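Local structure of proteophosphoglycan (Silicibacter pomeroyi DSS-3, 2RE3) at residues Asp42-Arg47 with Arg90-Pro95; Gly14-Ala19 with Pro61-Leu66; Ala94-Val99 with Thr115-Asp120; Gly26-His31 with Ser68-Arg73; Pro36-Ile41 with Pro83-Gly88. The protein is of unknown function but, as a member of the DUF1285 family with a fold of repeated structural motifs, is possibly involved in signal transduction. All blocks are in the same frame, centred on the assembly; numbering follows the deposited sequence.

From the N terminus, helix 15-21 closes on helix 61-68 in interaction 2, and the loop at 26-31 reaches the edge strand 71-74 in interaction 4. Strand 37-45 then pairs with strand 86-91 twice along its length, first in interaction 5 and then in interaction 1. These four contacts cross one another, since their segments alternate along the chain, and together they tie the helices and the loop to the N-terminal sheet. Interaction 3 starts where interaction 1 ends, sharing Ala94 and Pro95, and opens the second sheet as a hairpin. Phe96 and Val118 of interaction 3 touch interaction 4, and Val118 also meets Val64 and Arg65 of interaction 2, which links the two halves.

Interaction 1 of 5, residues Asp42-Arg47 with Arg90-Pro95; sequences DMRIAR and RVDDAP
The Arg90 guanidinium has Arg44 CB over one face, 4.1 Å above the plane and displaced toward the rim, while the Asp42 carboxylate sits at its edge. The salt bridge there runs from Arg90 NH2 to Asp42 OD1, 2.8 Å, with the two planes turned 53° apart. The Arg44 guanidinium receives Asp92 OD2 at its edge: NH1 donates to the syn side of OD2 at 2.9 Å, with the planes only 17° apart. A bend at chi3 turns this arginine toward Asp92; Arg90 NH1 also lies near the edge of its guanidinium, and Phe52 is a cation-pi partner of the same group. Beneath these charges, strands 37-45 and 86-91 run parallel as central neighbours of a six-stranded mixed sheet. Arg90 N donates to Met43 O, Ile45 N to Arg90 O and Asp92 N to Ile45 O, the last at 3.2 Å and nearly straight (175°). On the face away from the arginines, Ile45 CD1 lies beside Val91 CG2 at 4.0 Å. Past the paired strands, Arg47 NE makes a salt bridge with Asp93 OD2 at 2.9 Å, and Asp93 OD1 is hydrogen-bonded to Tyr144 OH. A water accepts from Arg47 N and donates to Asp92 OD2, the water oxygen 2.7 Å from OD2.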
# COMPACT_ATOMS: atom_id res chain seq x y z
N ASP A 42 -9.23 -6.51 -16.90
CA ASP A 42 -8.23 -5.60 -17.40
C ASP A 42 -8.14 -4.39 -16.45
O ASP A 42 -8.54 -3.25 -16.76
CB ASP A 42 -8.54 -5.22 -18.86
CG ASP A 42 -7.35 -4.63 -19.58
OD1 ASP A 42 -6.41 -4.11 -18.92
OD2 ASP A 42 -7.35 -4.69 -20.84
N MSE A 43 -7.59 -4.66 -15.29
CA MSE A 43 -7.41 -3.65 -14.28
C MSE A 43 -5.96 -3.67 -13.82
O MSE A 43 -5.40 -4.73 -13.56
CB MSE A 43 -8.37 -3.91 -13.09
CG MSE A 43 -8.50 -2.75 -12.11
SE MSE A 43 -9.57 -1.28 -12.84
CE MSE A 43 -11.26 -1.78 -12.09
N ARG A 44 -5.38 -2.47 -13.69
CA ARG A 44 -4.00 -2.31 -13.30
C ARG A 44 -3.93 -1.14 -12.34
O ARG A 44 -4.42 -0.07 -12.68
CB ARG A 44 -3.16 -2.00 -14.52
CG ARG A 44 -1.74 -1.61 -14.21
CD ARG A 44 -0.87 -1.67 -15.48
NE ARG A 44 -1.24 -0.62 -16.41
CZ ARG A 44 -0.79 0.64 -16.34
NH1 ARG A 44 0.07 1.00 -15.41
NH2 ARG A 44 -1.20 1.54 -17.24
N ILE A 45 -3.33 -1.35 -11.16
CA ILE A 45 -3.01 -0.27 -10.24
C ILE A 45 -1.60 0.20 -10.52
O ILE A 45 -0.62 -0.50 -10.21
CB ILE A 45 -3.09 -0.73 -8.77
CG1 ILE A 45 -4.47 -1.38 -8.49
CG2 ILE A 45 -2.83 0.44 -7.83
CD1 ILE A 45 -4.64 -1.91 -7.08
N ALA A 46 -1.48 1.37 -11.12
CA ALA A 46 -0.14 1.91 -11.42
C ALA A 46 0.62 2.22 -10.13
O ALA A 46 0.04 2.37 -9.07
CB ALA A 46 -0.22 3.16 -12.31
N ARG A 47 1.94 2.31 -10.27
CA ARG A 47 2.87 2.66 -9.19
C ARG A 47 2.49 3.93 -8.42
O ARG A 47 2.82 4.08 -7.24
CB ARG A 47 4.25 2.87 -9.82
CG ARG A 47 5.38 2.87 -8.84
CD ARG A 47 6.73 2.53 -9.52
NE ARG A 47 7.73 2.13 -8.53
CZ ARG A 47 8.36 2.97 -7.69
NH1 ARG A 47 8.11 4.28 -7.72
NH2 ARG A 47 9.26 2.49 -6.82
N ARG A 90 -3.83 -6.56 -11.91
CA ARG A 90 -2.42 -6.37 -12.11
C ARG A 90 -2.02 -5.25 -11.20
O ARG A 90 -2.68 -4.23 -11.16
CB ARG A 90 -2.14 -5.93 -13.55
CG ARG A 90 -1.57 -7.01 -14.46
CD ARG A 90 -1.24 -6.43 -15.86
NE ARG A 90 -2.49 -6.17 -16.55
CZ ARG A 90 -2.74 -5.16 -17.38
NH1 ARG A 90 -1.81 -4.27 -17.68
NH2 ARG A 90 -3.95 -5.06 -17.91
N VAL A 91 -0.92 -5.41 -10.48
CA VAL A 91 -0.41 -4.33 -9.65
C VAL A 91 1.05 -4.13 -10.00
O VAL A 91 1.84 -5.06 -9.89
CB VAL A 91 -0.58 -4.61 -8.15
CG1 VAL A 91 -0.02 -3.45 -7.35
CG2 VAL A 91 -2.05 -4.88 -7.80
N ASP A 92 1.39 -2.93 -10.45
CA ASP A 92 2.70 -2.68 -10.98
C ASP A 92 3.69 -2.79 -9.87
O ASP A 92 4.70 -3.44 -10.04
CB ASP A 92 2.78 -1.30 -11.63
CG ASP A 92 2.17 -1.28 -13.01
OD1 ASP A 92 1.84 -2.37 -13.53
OD2 ASP A 92 2.00 -0.17 -13.57
N ASP A 93 3.38 -2.17 -8.75
CA ASP A 93 4.26 -2.14 -7.59
C ASP A 93 3.47 -2.47 -6.31
O ASP A 93 3.29 -3.64 -5.99
CB ASP A 93 4.96 -0.78 -7.53
CG ASP A 93 6.14 -0.77 -6.59
OD1 ASP A 93 6.40 -1.78 -5.95
OD2 ASP A 93 6.82 0.27 -6.51
N ALA A 94 2.98 -1.47 -5.58
CA ALA A 94 2.19 -1.74 -4.39
C ALA A 94 0.75 -1.38 -4.71
O ALA A 94 0.51 -0.57 -5.59
CB ALA A 94 2.70 -0.95 -3.21
N PRO A 95 -0.21 -2.03 -4.04
CA PRO A 95 -1.61 -1.68 -4.23
C PRO A 95 -1.97 -0.27 -3.75
O PRO A 95 -3.01 0.28 -4.15
CB PRO A 95 -2.36 -2.74 -3.43
CG PRO A 95 -1.34 -3.30 -2.44
CD PRO A 95 -0.04 -3.17 -3.11
O HOH W 1 1.29 -0.42 -8.27
O HOH W 2 3.05 1.62 -6.05
O HOH W 3 2.91 2.29 -12.80

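Interaction 2 of 5, residues Gly14-Ala19 with Pro61-Leu66; sequences GLLASA and PAMVRL
Met63, a selenomethionine, reaches from helix 61-68 into the flank of helix 15-21, a helix-helix packing in which the short axes cross at 63° and come no nearer than 11.2 Å. That spacing is wide, and side chains bridge it. The CB of Met63 leaves its helix toward the other one, and with CG anti to the backbone N (chi1 179°) and chi2 likewise extended, the chain runs straight out to selenium. CG comes first to Ala19 CB, at 4.3 Å. SE then sits between Leu15 CG, 4.1 Å away, and Leu16 CD1, at 4.0 Å, passing the Leu15 side chain obliquely. A bend at chi3 (-56°) turns the terminal methyl, so that CE rests 3.5 Å from Leu16 CD1, the two side chains crossing at about a right angle. One turn further along its helix, Leu66 CD2 lies 3.2 Å from Ala19 O and also touches Ala19 CB, so the small alanine is met by both Met63 and Leu66. Phe67 also packs on Leu15 and Ala19, and Tyr53 of strand 51-53 touches Leu15. At the start of helix 15-21, Gly14 holds the N-cap position, and its carbonyl O accepts from Ser18 N and from Ser18 OG, the latter at 2.6 Å, from opposite faces of the carbonyl plane.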
# COMPACT_ATOMS: atom_id res chain seq x y z
N GLY A 14 -19.62 -5.49 -16.18
CA GLY A 14 -18.52 -4.55 -16.45
C GLY A 14 -18.07 -3.73 -15.25
O GLY A 14 -18.40 -4.05 -14.11
N LEU A 15 -17.32 -2.66 -15.49
CA LEU A 15 -16.76 -1.84 -14.42
C LEU A 15 -17.81 -1.24 -13.49
O LEU A 15 -17.84 -1.54 -12.28
CB LEU A 15 -15.93 -0.71 -15.01
CG LEU A 15 -15.19 0.14 -13.99
CD1 LEU A 15 -14.31 -0.79 -13.19
CD2 LEU A 15 -14.39 1.25 -14.68
N LEU A 16 -18.66 -0.39 -14.06
CA LEU A 16 -19.69 0.32 -13.33
C LEU A 16 -20.74 -0.62 -12.74
O LEU A 16 -21.23 -0.37 -11.62
CB LEU A 16 -20.36 1.35 -14.25
CG LEU A 16 -19.74 2.75 -14.31
CD1 LEU A 16 -18.28 2.79 -13.79
CD2 LEU A 16 -19.86 3.37 -15.69
N ALA A 17 -21.11 -1.67 -13.47
CA ALA A 17 -22.12 -2.60 -12.96
C ALA A 17 -21.54 -3.28 -11.72
O ALA A 17 -22.23 -3.42 -10.72
CB ALA A 17 -22.54 -3.62 -14.00
N SER A 18 -20.27 -3.64 -11.78
CA SER A 18 -19.64 -4.33 -10.68
C SER A 18 -19.56 -3.46 -9.46
O SER A 18 -19.80 -3.94 -8.36
CB SER A 18 -18.25 -4.79 -11.07
OG SER A 18 -18.35 -5.70 -12.13
N ALA A 19 -19.22 -2.19 -9.67
CA ALA A 19 -19.18 -1.20 -8.59
C ALA A 19 -20.57 -1.00 -7.91
O ALA A 19 -20.66 -0.73 -6.71
CB ALA A 19 -18.62 0.13 -9.11
N PRO A 61 -12.24 8.92 -7.30
CA PRO A 61 -11.71 8.36 -6.07
C PRO A 61 -12.71 7.51 -5.28
O PRO A 61 -12.31 6.52 -4.70
CB PRO A 61 -11.26 9.59 -5.26
CG PRO A 61 -11.33 10.75 -6.18
CD PRO A 61 -12.17 10.40 -7.34
N ALA A 62 -14.00 7.85 -5.32
CA ALA A 62 -15.01 7.03 -4.65
C ALA A 62 -14.97 5.55 -5.09
O ALA A 62 -15.05 4.64 -4.27
CB ALA A 62 -16.45 7.64 -4.83
N MSE A 63 -14.83 5.32 -6.39
CA MSE A 63 -14.90 3.98 -6.93
C MSE A 63 -13.59 3.28 -6.67
O MSE A 63 -13.54 2.07 -6.39
CB MSE A 63 -15.14 4.04 -8.41
CG MSE A 63 -15.20 2.67 -9.07
SE MSE A 63 -15.53 2.91 -10.93
CE MSE A 63 -17.16 3.97 -10.74
N VAL A 64 -12.51 4.05 -6.75
CA VAL A 64 -11.23 3.47 -6.42
C VAL A 64 -11.24 3.01 -4.94
O VAL A 64 -10.64 1.98 -4.62
CB VAL A 64 -10.07 4.45 -6.74
CG1 VAL A 64 -8.80 3.94 -6.16
CG2 VAL A 64 -9.93 4.64 -8.26
N ARG A 65 -11.91 3.74 -4.05
CA ARG A 65 -11.97 3.35 -2.63
C ARG A 65 -12.80 2.09 -2.44
O ARG A 65 -12.46 1.20 -1.67
CB ARG A 65 -12.61 4.44 -1.81
CG ARG A 65 -11.67 5.47 -1.25
CD ARG A 65 -12.44 6.48 -0.38
NE ARG A 65 -12.64 7.65 -1.20
CZ ARG A 65 -13.78 8.26 -1.44
NH1 ARG A 65 -14.93 7.90 -0.88
NH2 ARG A 65 -13.76 9.29 -2.25
N LEU A 66 -13.88 2.02 -3.21
CA LEU A 66 -14.81 0.91 -3.17
C LEU A 66 -14.12 -0.38 -3.61
O LEU A 66 -14.16 -1.37 -2.89
CB LEU A 66 -16.02 1.24 -4.07
CG LEU A 66 -17.28 0.38 -3.95
CD1 LEU A 66 -17.89 0.57 -2.56
CD2 LEU A 66 -18.33 0.73 -5.06

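Interaction 3 of 5, residues Ala94-Val99 with Thr115-Asp120; sequences APFVAV and TTHVGD
Phe96 lays the CD1-CE1 side of its ring against Val118, with CE1 3.6 Å from Val118 CG2, the two side chains crossing at about a right angle. The ring takes this place with CG anti to the carbonyl carbon (chi1 -57°), and its edge, near the ring plane, is met by His117 CE1, 4.1 Å from Phe96 CD1. Pro95 CB lies over one face of the phenyl ring, toward its rim. The imidazole of His117 has Val118 CG1 above the centre of one face, 3.7 Å from the plane, while Pro95 O and Phe96 CA approach its edge; its NE2 has a weak hydrogen bond to Gly49 O. These side chains gather at the open end of a beta hairpin formed by strands 96-104 and 111-116, with Ala98 and Thr116 as an antiparallel non-hydrogen-bonded pair. Flanking backbone bonds run from His117 N to Val97 O and from Val99 N to Thr115 O, both 2.8 Å, the first with the donor almost in line with the carbonyl bond but bent at hydrogen (132°). Beyond strand 111-116 the chain makes a type I turn from Thr116 to Gly119. Asp120 N donates to Thr116 OG1 at 3.1 Å, and Asp120 OD2 forms a salt bridge with Arg148. Val118 also packs on Val64, Arg65 and Ser68 of helix 61-68.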
# COMPACT_ATOMS: atom_id res chain seq x y z
N ALA A 94 2.98 -1.47 -5.58
CA ALA A 94 2.19 -1.74 -4.39
C ALA A 94 0.75 -1.38 -4.71
O ALA A 94 0.51 -0.57 -5.59
CB ALA A 94 2.70 -0.95 -3.21
N PRO A 95 -0.21 -2.03 -4.04
CA PRO A 95 -1.61 -1.68 -4.23
C PRO A 95 -1.97 -0.27 -3.75
O PRO A 95 -3.01 0.28 -4.15
CB PRO A 95 -2.36 -2.74 -3.43
CG PRO A 95 -1.34 -3.30 -2.44
CD PRO A 95 -0.04 -3.17 -3.11
N PHE A 96 -1.12 0.30 -2.89
CA PHE A 96 -1.39 1.64 -2.35
C PHE A 96 -0.19 2.57 -2.40
O PHE A 96 0.95 2.12 -2.48
CB PHE A 96 -1.86 1.55 -0.92
CG PHE A 96 -3.09 0.70 -0.72
CD1 PHE A 96 -4.30 1.08 -1.23
CD2 PHE A 96 -3.02 -0.45 0.05
CE1 PHE A 96 -5.43 0.33 -1.01
CE2 PHE A 96 -4.15 -1.22 0.28
CZ PHE A 96 -5.36 -0.83 -0.26
N VAL A 97 -0.46 3.86 -2.37
CA VAL A 97 0.55 4.85 -2.17
C VAL A 97 0.25 5.56 -0.85
O VAL A 97 -0.87 6.00 -0.65
CB VAL A 97 0.58 5.88 -3.31
CG1 VAL A 97 1.37 7.11 -2.89
CG2 VAL A 97 1.16 5.25 -4.60
N ALA A 98 1.25 5.66 0.02
CA ALA A 98 1.17 6.48 1.24
C ALA A 98 1.41 7.93 0.86
O ALA A 98 2.49 8.28 0.38
CB ALA A 98 2.24 6.02 2.28
N VAL A 99 0.41 8.78 1.09
CA VAL A 99 0.51 10.19 0.70
C VAL A 99 0.69 11.16 1.85
O VAL A 99 0.91 12.34 1.64
CB VAL A 99 -0.73 10.64 -0.06
CG1 VAL A 99 -0.83 9.85 -1.40
CG2 VAL A 99 -1.99 10.50 0.83
N THR A 115 -1.18 7.77 6.06
CA THR A 115 -2.43 7.77 5.35
C THR A 115 -2.13 7.47 3.89
O THR A 115 -1.15 8.03 3.33
CB THR A 115 -3.12 9.13 5.49
OG1 THR A 115 -3.38 9.36 6.88
CG2 THR A 115 -4.44 9.20 4.69
N THR A 116 -2.94 6.56 3.30
CA THR A 116 -2.83 6.13 1.90
C THR A 116 -3.73 6.96 1.00
O THR A 116 -4.58 7.73 1.47
CB THR A 116 -3.25 4.64 1.73
OG1 THR A 116 -4.65 4.51 2.00
CG2 THR A 116 -2.42 3.70 2.68
N HIS A 117 -3.57 6.80 -0.31
CA HIS A 117 -4.34 7.62 -1.28
C HIS A 117 -5.82 7.27 -1.33
O HIS A 117 -6.59 7.94 -1.98
CB HIS A 117 -3.68 7.57 -2.67
CG HIS A 117 -3.92 6.31 -3.44
ND1 HIS A 117 -3.49 5.06 -3.01
CD2 HIS A 117 -4.51 6.10 -4.66
CE1 HIS A 117 -3.81 4.16 -3.92
NE2 HIS A 117 -4.45 4.76 -4.92
N VAL A 118 -6.23 6.21 -0.65
CA VAL A 118 -7.64 5.84 -0.61
C VAL A 118 -8.19 6.08 0.80
O VAL A 118 -9.28 5.65 1.15
CB VAL A 118 -7.83 4.41 -1.06
CG1 VAL A 118 -7.32 4.25 -2.51
CG2 VAL A 118 -7.10 3.42 -0.11
N GLY A 119 -7.43 6.79 1.62
CA GLY A 119 -7.94 7.23 2.89
C GLY A 119 -7.66 6.33 4.08
O GLY A 119 -8.04 6.68 5.20
N ASP A 120 -7.00 5.18 3.88
CA ASP A 120 -6.74 4.31 5.01
C ASP A 120 -5.54 4.79 5.83
O ASP A 120 -4.62 5.46 5.34
CB ASP A 120 -6.48 2.87 4.58
CG ASP A 120 -7.69 2.21 3.93
OD1 ASP A 120 -8.86 2.46 4.38
OD2 ASP A 120 -7.44 1.42 3.00

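Interaction 4 of 5, residues Gly26-His31 with Ser68-Arg73; sequences GPAPVH and SSILKR
The loop between helix 15-21 and strand 37-45 passes along strand 71-74, an outermost strand of the N-terminal sheet, and the turn leading into it. Only one backbone bond joins the two segments: Ala28 N donates to Ser69 O at 2.9 Å, nearly straight (170°). Ala28 CB then rests 3.8 Å from Ile70 CG2. Val30 packs with both methyls on the start of the strand and the residue before it, CG1 near Ile70 CA and CG2 3.5 Å from Leu71 O, beside Lys72 CB. Lys72 is extended throughout (chi1 -176°) and slides past Val30 in the opposite direction, to where NZ donates a hydrogen bond to Val30 O at 3.1 Å, with the nitrogen tilted 31° from the carbonyl plane. On the way, its CE lies over one face of the His31 imidazole, 3.7 Å from the centroid, a CH-pi contact. At the edge of that ring a water sits in plane, 2.7 Å from His31 NE2, and accepts from Arg73 N. Lys72 NZ also has a long, weak ion pair with Glu74. Because the ammonium is held by a carbonyl while its neighbouring methylene meets the ring, the lysine acts as both donor and apolar cover, and its nearby charge would probably disfavour protonation of His31.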
# COMPACT_ATOMS: atom_id res chain seq x y z
N GLY A 26 -16.23 0.05 4.53
CA GLY A 26 -14.84 -0.08 4.98
C GLY A 26 -14.18 -1.29 4.38
O GLY A 26 -14.80 -1.99 3.56
N PRO A 27 -12.91 -1.57 4.78
CA PRO A 27 -12.16 -2.71 4.23
C PRO A 27 -12.85 -4.03 4.59
O PRO A 27 -13.18 -4.26 5.73
CB PRO A 27 -10.77 -2.60 4.87
CG PRO A 27 -10.86 -1.58 5.95
CD PRO A 27 -12.14 -0.82 5.81
N ALA A 28 -13.10 -4.83 3.57
CA ALA A 28 -13.93 -6.01 3.69
C ALA A 28 -13.07 -7.14 4.24
O ALA A 28 -11.87 -7.14 4.05
CB ALA A 28 -14.55 -6.38 2.33
N PRO A 29 -13.71 -8.11 4.92
CA PRO A 29 -13.01 -9.24 5.54
C PRO A 29 -12.78 -10.33 4.52
O PRO A 29 -13.27 -11.47 4.63
CB PRO A 29 -13.97 -9.67 6.64
CG PRO A 29 -15.36 -9.38 6.00
CD PRO A 29 -15.16 -8.13 5.18
N VAL A 30 -11.98 -9.97 3.53
CA VAL A 30 -11.83 -10.78 2.33
C VAL A 30 -11.21 -12.13 2.59
O VAL A 30 -11.36 -13.03 1.76
CB VAL A 30 -11.03 -10.03 1.27
CG1 VAL A 30 -11.88 -8.83 0.71
CG2 VAL A 30 -9.69 -9.60 1.83
N HIS A 31 -10.53 -12.31 3.73
CA HIS A 31 -9.92 -13.60 4.02
C HIS A 31 -10.90 -14.58 4.65
O HIS A 31 -10.52 -15.70 4.95
CB HIS A 31 -8.63 -13.45 4.82
CG HIS A 31 -7.50 -12.83 4.02
ND1 HIS A 31 -6.59 -13.58 3.31
CD2 HIS A 31 -7.16 -11.54 3.81
CE1 HIS A 31 -5.72 -12.78 2.72
NE2 HIS A 31 -6.05 -11.53 3.00
N SER A 68 -10.97 -0.88 -3.75
CA SER A 68 -9.80 -1.09 -2.91
C SER A 68 -10.21 -1.79 -1.63
O SER A 68 -9.41 -2.51 -1.05
CB SER A 68 -9.11 0.24 -2.56
OG SER A 68 -8.36 0.73 -3.66
N SER A 69 -11.46 -1.58 -1.18
CA SER A 69 -11.96 -2.25 0.01
C SER A 69 -12.00 -3.79 -0.15
O SER A 69 -12.02 -4.50 0.86
CB SER A 69 -13.35 -1.73 0.41
OG SER A 69 -14.41 -2.21 -0.42
N ILE A 70 -12.00 -4.29 -1.38
CA ILE A 70 -12.10 -5.76 -1.57
C ILE A 70 -10.82 -6.36 -2.16
O ILE A 70 -10.83 -7.45 -2.75
CB ILE A 70 -13.36 -6.17 -2.37
CG1 ILE A 70 -13.42 -5.46 -3.74
CG2 ILE A 70 -14.60 -5.92 -1.49
CD1 ILE A 70 -14.37 -6.11 -4.75
N LEU A 71 -9.71 -5.64 -2.00
CA LEU A 71 -8.43 -6.15 -2.41
C LEU A 71 -8.00 -7.27 -1.46
O LEU A 71 -8.15 -7.18 -0.23
CB LEU A 71 -7.39 -5.04 -2.37
CG LEU A 71 -7.24 -4.19 -3.61
CD1 LEU A 71 -6.50 -2.96 -3.25
CD2 LEU A 71 -6.48 -5.00 -4.67
N LYS A 72 -7.46 -8.32 -2.06
CA LYS A 72 -6.95 -9.45 -1.34
C LYS A 72 -5.64 -9.89 -2.00
O LYS A 72 -5.54 -9.98 -3.23
CB LYS A 72 -7.97 -10.58 -1.39
CG LYS A 72 -7.59 -11.81 -0.56
CD LYS A 72 -8.63 -12.94 -0.67
CE LYS A 72 -8.49 -13.94 0.51
NZ LYS A 72 -9.48 -15.08 0.43
N ARG A 73 -4.65 -10.17 -1.18
CA ARG A 73 -3.39 -10.67 -1.65
C ARG A 73 -3.34 -12.18 -1.43
O ARG A 73 -3.63 -12.64 -0.33
CB ARG A 73 -2.27 -10.01 -0.86
CG ARG A 73 -0.91 -10.30 -1.40
CD ARG A 73 0.17 -9.82 -0.49
NE ARG A 73 1.42 -10.42 -0.89
CZ ARG A 73 2.61 -10.03 -0.45
NH1 ARG A 73 2.76 -9.02 0.38
NH2 ARG A 73 3.69 -10.66 -0.90
O HOH W 4 -5.00 -9.35 1.86

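Interaction 5 of 5, residues Pro36-Ile41 with Pro83-Gly88; sequences PFNGDI and PVEKVG
This is a parallel strand pairing near the protein surface, along the first part of strand 37-45 beside strand 86-91, the short axes 32° apart and 4.4 Å at closest approach. Backbone bonds carry it: Asn38 N donates to Lys86 O at 2.8 Å, Gly88 N to Gly39 O at 3.0 Å, and Ile41 N to Gly88 O. A water lies within hydrogen-bonding distance of Ile41 O and Gly88 O at the end of the pairing. Asp40 and Gly88 are direct partners, and Asp40 OD1 comes within 3.2 Å of Gly88 CA, space that the glycine's lack of a side chain provides. Phe37, with CG anti to the backbone N (chi1 176°), swings its ring along the strand: Gly39 N lies over the centre of one face, 3.6 Å above the plane, and Gly88 N and Asp40 OD1 approach at the edge. Lys86 crosses the ring's CD1 side at about a right angle, CG to Phe37 CD1 4.1 Å, and its NZ continues to a salt bridge with Glu74. Elsewhere in the contact Ile41 CD1 touches Val87 CG2 at 3.9 Å. This parallel pair is central to a mixed sheet ordered 56-57, 51-53, 37-45, 86-91, 77-81, 71-74, an order the protein's second six-stranded sheet repeats.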
# COMPACT_ATOMS: atom_id res chain seq x y z
N PRO A 36 -14.85 -19.12 -6.22
CA PRO A 36 -14.02 -19.65 -7.29
C PRO A 36 -13.53 -18.49 -8.15
O PRO A 36 -14.18 -17.45 -8.21
CB PRO A 36 -14.97 -20.58 -8.05
CG PRO A 36 -16.34 -20.06 -7.75
CD PRO A 36 -16.29 -19.28 -6.47
N PHE A 37 -12.37 -18.66 -8.75
CA PHE A 37 -11.70 -17.65 -9.57
C PHE A 37 -12.46 -17.42 -10.86
O PHE A 37 -12.59 -18.34 -11.65
CB PHE A 37 -10.31 -18.20 -9.87
CG PHE A 37 -9.49 -17.35 -10.79
CD1 PHE A 37 -9.14 -16.04 -10.44
CD2 PHE A 37 -8.99 -17.87 -11.97
CE1 PHE A 37 -8.35 -15.27 -11.28
CE2 PHE A 37 -8.19 -17.11 -12.80
CZ PHE A 37 -7.87 -15.82 -12.47
N ASN A 38 -12.97 -16.22 -11.11
CA ASN A 38 -13.63 -15.95 -12.39
C ASN A 38 -12.80 -15.28 -13.48
O ASN A 38 -13.36 -14.75 -14.43
CB ASN A 38 -14.88 -15.10 -12.18
CG ASN A 38 -15.82 -15.71 -11.19
OD1 ASN A 38 -15.54 -15.72 -9.98
ND2 ASN A 38 -16.93 -16.24 -11.69
N GLY A 39 -11.49 -15.28 -13.37
CA GLY A 39 -10.65 -14.72 -14.43
C GLY A 39 -9.98 -13.41 -14.02
O GLY A 39 -10.26 -12.84 -12.96
N ASP A 40 -9.07 -12.96 -14.86
CA ASP A 40 -8.46 -11.67 -14.68
C ASP A 40 -9.26 -10.62 -15.42
O ASP A 40 -9.78 -10.88 -16.51
CB ASP A 40 -7.05 -11.72 -15.21
CG ASP A 40 -6.19 -12.71 -14.46
OD1 ASP A 40 -5.96 -12.51 -13.24
OD2 ASP A 40 -5.74 -13.69 -15.11
N ILE A 41 -9.41 -9.44 -14.82
CA ILE A 41 -10.03 -8.32 -15.52
C ILE A 41 -8.93 -7.39 -15.96
O ILE A 41 -7.81 -7.47 -15.49
CB ILE A 41 -11.08 -7.58 -14.66
CG1 ILE A 41 -10.51 -7.14 -13.31
CG2 ILE A 41 -12.34 -8.46 -14.46
CD1 ILE A 41 -11.51 -6.37 -12.49
N PRO A 83 -17.83 -12.40 -1.45
CA PRO A 83 -18.23 -13.77 -1.08
C PRO A 83 -18.56 -14.69 -2.27
O PRO A 83 -18.51 -15.91 -2.11
CB PRO A 83 -19.50 -13.57 -0.23
CG PRO A 83 -19.44 -12.16 0.23
CD PRO A 83 -18.73 -11.39 -0.87
N VAL A 84 -18.91 -14.13 -3.42
CA VAL A 84 -19.32 -14.97 -4.54
C VAL A 84 -18.34 -15.01 -5.71
O VAL A 84 -18.33 -15.99 -6.48
CB VAL A 84 -20.78 -14.64 -5.02
CG1 VAL A 84 -21.75 -15.06 -3.93
CG2 VAL A 84 -20.95 -13.15 -5.38
N GLU A 85 -17.49 -14.00 -5.80
CA GLU A 85 -16.62 -13.83 -6.96
C GLU A 85 -15.22 -13.39 -6.58
O GLU A 85 -15.05 -12.64 -5.64
CB GLU A 85 -17.24 -12.78 -7.88
CG GLU A 85 -16.48 -12.59 -9.17
CD GLU A 85 -17.30 -11.90 -10.27
OE1 GLU A 85 -17.95 -10.86 -10.00
OE2 GLU A 85 -17.26 -12.40 -11.42
N LYS A 86 -14.22 -13.86 -7.33
CA LYS A 86 -12.83 -13.43 -7.22
C LYS A 86 -12.24 -13.15 -8.61
O LYS A 86 -12.21 -14.06 -9.46
CB LYS A 86 -11.99 -14.51 -6.54
CG LYS A 86 -10.51 -14.49 -6.88
CD LYS A 86 -9.61 -15.18 -5.84
CE LYS A 86 -9.39 -16.67 -6.12
NZ LYS A 86 -8.25 -17.25 -5.30
N VAL A 87 -11.72 -11.94 -8.84
CA VAL A 87 -11.07 -11.61 -10.08
C VAL A 87 -9.65 -11.12 -9.87
O VAL A 87 -9.34 -10.41 -8.90
CB VAL A 87 -11.85 -10.57 -10.87
CG1 VAL A 87 -13.16 -11.17 -11.36
CG2 VAL A 87 -12.09 -9.31 -10.05
N GLY A 88 -8.78 -11.48 -10.79
CA GLY A 88 -7.39 -11.06 -10.74
C GLY A 88 -7.15 -9.65 -11.29
O GLY A 88 -7.69 -9.31 -12.34
O HOH W 5 -5.47 -8.79 -14.31